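Local coordinates for nitronate monooxygenase family protein (PDB 4QIT) that uses FMN and molecular oxygen to oxidise alkyl nitronates, with the toxin propionate 3-nitronate as its presumed physiological substrate, at residues P287-F292 and H325-Q330. The protein carries 1 engineered substitution. Sequence-based numbering, arbitrary orientation.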
loop_
_atom_site.group_PDB
_atom_site.type_symbol
_atom_site.label_atom_id
_atom_site.label_comp_id
_atom_site.label_asym_id
_atom_site.label_seq_id
_atom_site.Cartn_x
_atom_site.Cartn_y
_atom_site.Cartn_z
ATOM N N PRO A 287 15.069 -3.570 -6.354
ATOM C CA PRO A 287 16.115 -3.855 -5.363
ATOM C C PRO A 287 17.411 -4.391 -5.972
ATOM O O PRO A 287 17.419 -5.173 -6.933
ATOM C CB PRO A 287 15.467 -4.897 -4.433
ATOM C CG PRO A 287 14.296 -5.425 -5.200
ATOM C CD PRO A 287 13.831 -4.336 -6.106
ATOM N N ASN A 288 18.515 -3.937 -5.398
ATOM C CA ASN A 288 19.839 -4.357 -5.827
ATOM C C ASN A 288 20.779 -4.343 -4.625
ATOM O O ASN A 288 20.328 -4.415 -3.488
ATOM C CB ASN A 288 20.342 -3.491 -6.987
ATOM C CG ASN A 288 20.450 -2.017 -6.630
ATOM O OD1 ASN A 288 20.504 -1.635 -5.459
ATOM N ND2 ASN A 288 20.507 -1.178 -7.659
ATOM N N ARG A 289 22.083 -4.216 -4.861
ATOM C CA ARG A 289 23.035 -4.311 -3.752
ATOM C C ARG A 289 22.981 -3.135 -2.770
ATOM O O ARG A 289 23.433 -3.258 -1.623
ATOM C CB ARG A 289 24.454 -4.554 -4.283
ATOM C CG ARG A 289 24.550 -5.841 -5.085
ATOM C CD ARG A 289 25.972 -6.120 -5.542
ATOM N NE ARG A 289 26.882 -6.324 -4.417
ATOM C CZ ARG A 289 28.203 -6.387 -4.546
ATOM N NH1 ARG A 289 28.752 -6.256 -5.739
ATOM N NH2 ARG A 289 28.969 -6.569 -3.480
ATOM N N MET A 290 22.397 -2.014 -3.193
ATOM C CA MET A 290 22.190 -0.897 -2.278
ATOM C C MET A 290 20.982 -1.058 -1.362
ATOM O O MET A 290 20.753 -0.208 -0.502
ATOM C CB MET A 290 22.080 0.432 -3.032
ATOM C CG MET A 290 23.404 0.988 -3.514
ATOM S SD MET A 290 24.649 1.059 -2.196
ATOM C CE MET A 290 23.805 1.976 -0.896
ATOM N N PHE A 291 20.219 -2.136 -1.533
ATOM C CA PHE A 291 19.021 -2.366 -0.721
ATOM C C PHE A 291 19.338 -3.377 0.373
ATOM O O PHE A 291 19.096 -4.577 0.215
ATOM C CB PHE A 291 17.872 -2.930 -1.573
ATOM C CG PHE A 291 17.202 -1.928 -2.487
ATOM C CD1 PHE A 291 17.916 -1.264 -3.480
ATOM C CD2 PHE A 291 15.826 -1.725 -2.408
ATOM C CE1 PHE A 291 17.281 -0.389 -4.351
ATOM C CE2 PHE A 291 15.184 -0.856 -3.274
ATOM C CZ PHE A 291 15.911 -0.181 -4.243
ATOM N N PHE A 292 19.878 -2.907 1.489
ATOM C CA PHE A 292 20.149 -3.818 2.593
ATOM C C PHE A 292 19.475 -3.390 3.892
ATOM O O PHE A 292 18.862 -2.320 3.971
ATOM C CB PHE A 292 21.656 -4.049 2.775
ATOM C CG PHE A 292 22.453 -2.796 2.981
ATOM C CD1 PHE A 292 22.969 -2.102 1.898
ATOM C CD2 PHE A 292 22.715 -2.331 4.262
ATOM C CE1 PHE A 292 23.715 -0.951 2.086
ATOM C CE2 PHE A 292 23.461 -1.188 4.459
ATOM C CZ PHE A 292 23.962 -0.492 3.370
ATOM N N HIS A 325 26.335 -2.156 -12.702
ATOM C CA HIS A 325 25.114 -1.379 -12.483
ATOM C C HIS A 325 24.320 -1.837 -11.274
ATOM O O HIS A 325 23.179 -1.414 -11.099
ATOM C CB HIS A 325 24.233 -1.436 -13.729
ATOM C CG HIS A 325 24.885 -0.839 -14.938
ATOM N ND1 HIS A 325 24.794 0.498 -15.241
ATOM C CD2 HIS A 325 25.677 -1.393 -15.886
ATOM C CE1 HIS A 325 25.481 0.743 -16.348
ATOM N NE2 HIS A 325 26.026 -0.386 -16.754
ATOM N N ASP A 326 24.932 -2.660 -10.428
ATOM C CA ASP A 326 24.210 -3.287 -9.311
ATOM C C ASP A 326 23.977 -2.374 -8.110
ATOM O O ASP A 326 23.435 -2.812 -7.096
ATOM C CB ASP A 326 24.928 -4.560 -8.840
ATOM C CG ASP A 326 24.804 -5.701 -9.824
ATOM O OD1 ASP A 326 23.912 -5.658 -10.702
ATOM O OD2 ASP A 326 25.603 -6.653 -9.710
ATOM N N PHE A 327 24.383 -1.112 -8.220
ATOM C CA PHE A 327 24.213 -0.147 -7.140
ATOM C C PHE A 327 23.365 1.036 -7.589
ATOM O O PHE A 327 23.157 1.984 -6.835
ATOM C CB PHE A 327 25.585 0.330 -6.635
ATOM C CG PHE A 327 26.404 -0.767 -6.044
ATOM C CD1 PHE A 327 27.141 -1.617 -6.855
ATOM C CD2 PHE A 327 26.406 -0.982 -4.678
ATOM C CE1 PHE A 327 27.877 -2.658 -6.306
ATOM C CE2 PHE A 327 27.146 -2.028 -4.117
ATOM C CZ PHE A 327 27.887 -2.862 -4.941
ATOM N N ALA A 328 22.869 0.968 -8.820
ATOM C CA ALA A 328 22.116 2.071 -9.422
ATOM C C ALA A 328 20.817 2.406 -8.696
ATOM O O ALA A 328 20.213 1.560 -8.015
ATOM C CB ALA A 328 21.824 1.767 -10.886
ATOM N N ALA A 329 20.388 3.657 -8.845
ATOM C CA ALA A 329 19.084 4.069 -8.347
ATOM C C ALA A 329 18.075 3.883 -9.474
ATOM O O ALA A 329 17.967 4.716 -10.385
ATOM C CB ALA A 329 19.113 5.521 -7.882
ATOM N N GLN A 330 17.352 2.769 -9.427
ATOM C CA GLN A 330 16.388 2.445 -10.469
ATOM C C GLN A 330 15.003 2.487 -9.858
ATOM O O GLN A 330 14.392 1.460 -9.563
ATOM C CB GLN A 330 16.733 1.086 -11.097
ATOM C CG GLN A 330 18.077 1.157 -11.857
ATOM C CD GLN A 330 18.673 -0.195 -12.194
ATOM O OE1 GLN A 330 18.331 -1.213 -11.599
ATOM N NE2 GLN A 330 19.596 -0.203 -13.155
HETATM O O HOH W 1 20.687 -2.374 -10.391
HETATM O O HOH W 2 27.850 -6.729 -8.218
#
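R289 and F327 illustrate how an arginine can pack as a hydrocarbon along its stem and still serve as a charge at its head. CB of R289 lies over one face of the F327 ring, 4.0 Å from the centroid, a CH-pi contact. CG runs on beside D326, and CD rests 3.8 Å from D326 CB while also touching F327 CZ. After a bend at chi3 (63°) the head passes the outer corner of the ring. F327 CZ lies over one face of the guanidinium, 3.6 Å from R289 CZ, and NH1 also nears F327 CE1; the planes are inclined by 49°. NH1 reaches D326 OD2 through a bridging water, whereas NH2 forms a salt bridge with E102. M290 SD meets the phenyl at its edge, in its plane, 3.7 Å from F327 CD2, a Met-aromatic contact.

Next to the phenyl, two type I turns, N288–F291 and H325–A328, are joined by polar bonds. R289 N donates to D326 O (3.0 Å). The N288 amide works at both ends: OD1 accepts from M290 N in an Asx turn, while ND2 donates to an in-plane lone pair of A328 O (2.8 Å) and to a water shared with H325 O and Q330 OE1. The amide is thereby fixed in rotation, joining loops before and after helix 307-320, away from the flavin site. With water between R289 and D326, their attraction is probably modest.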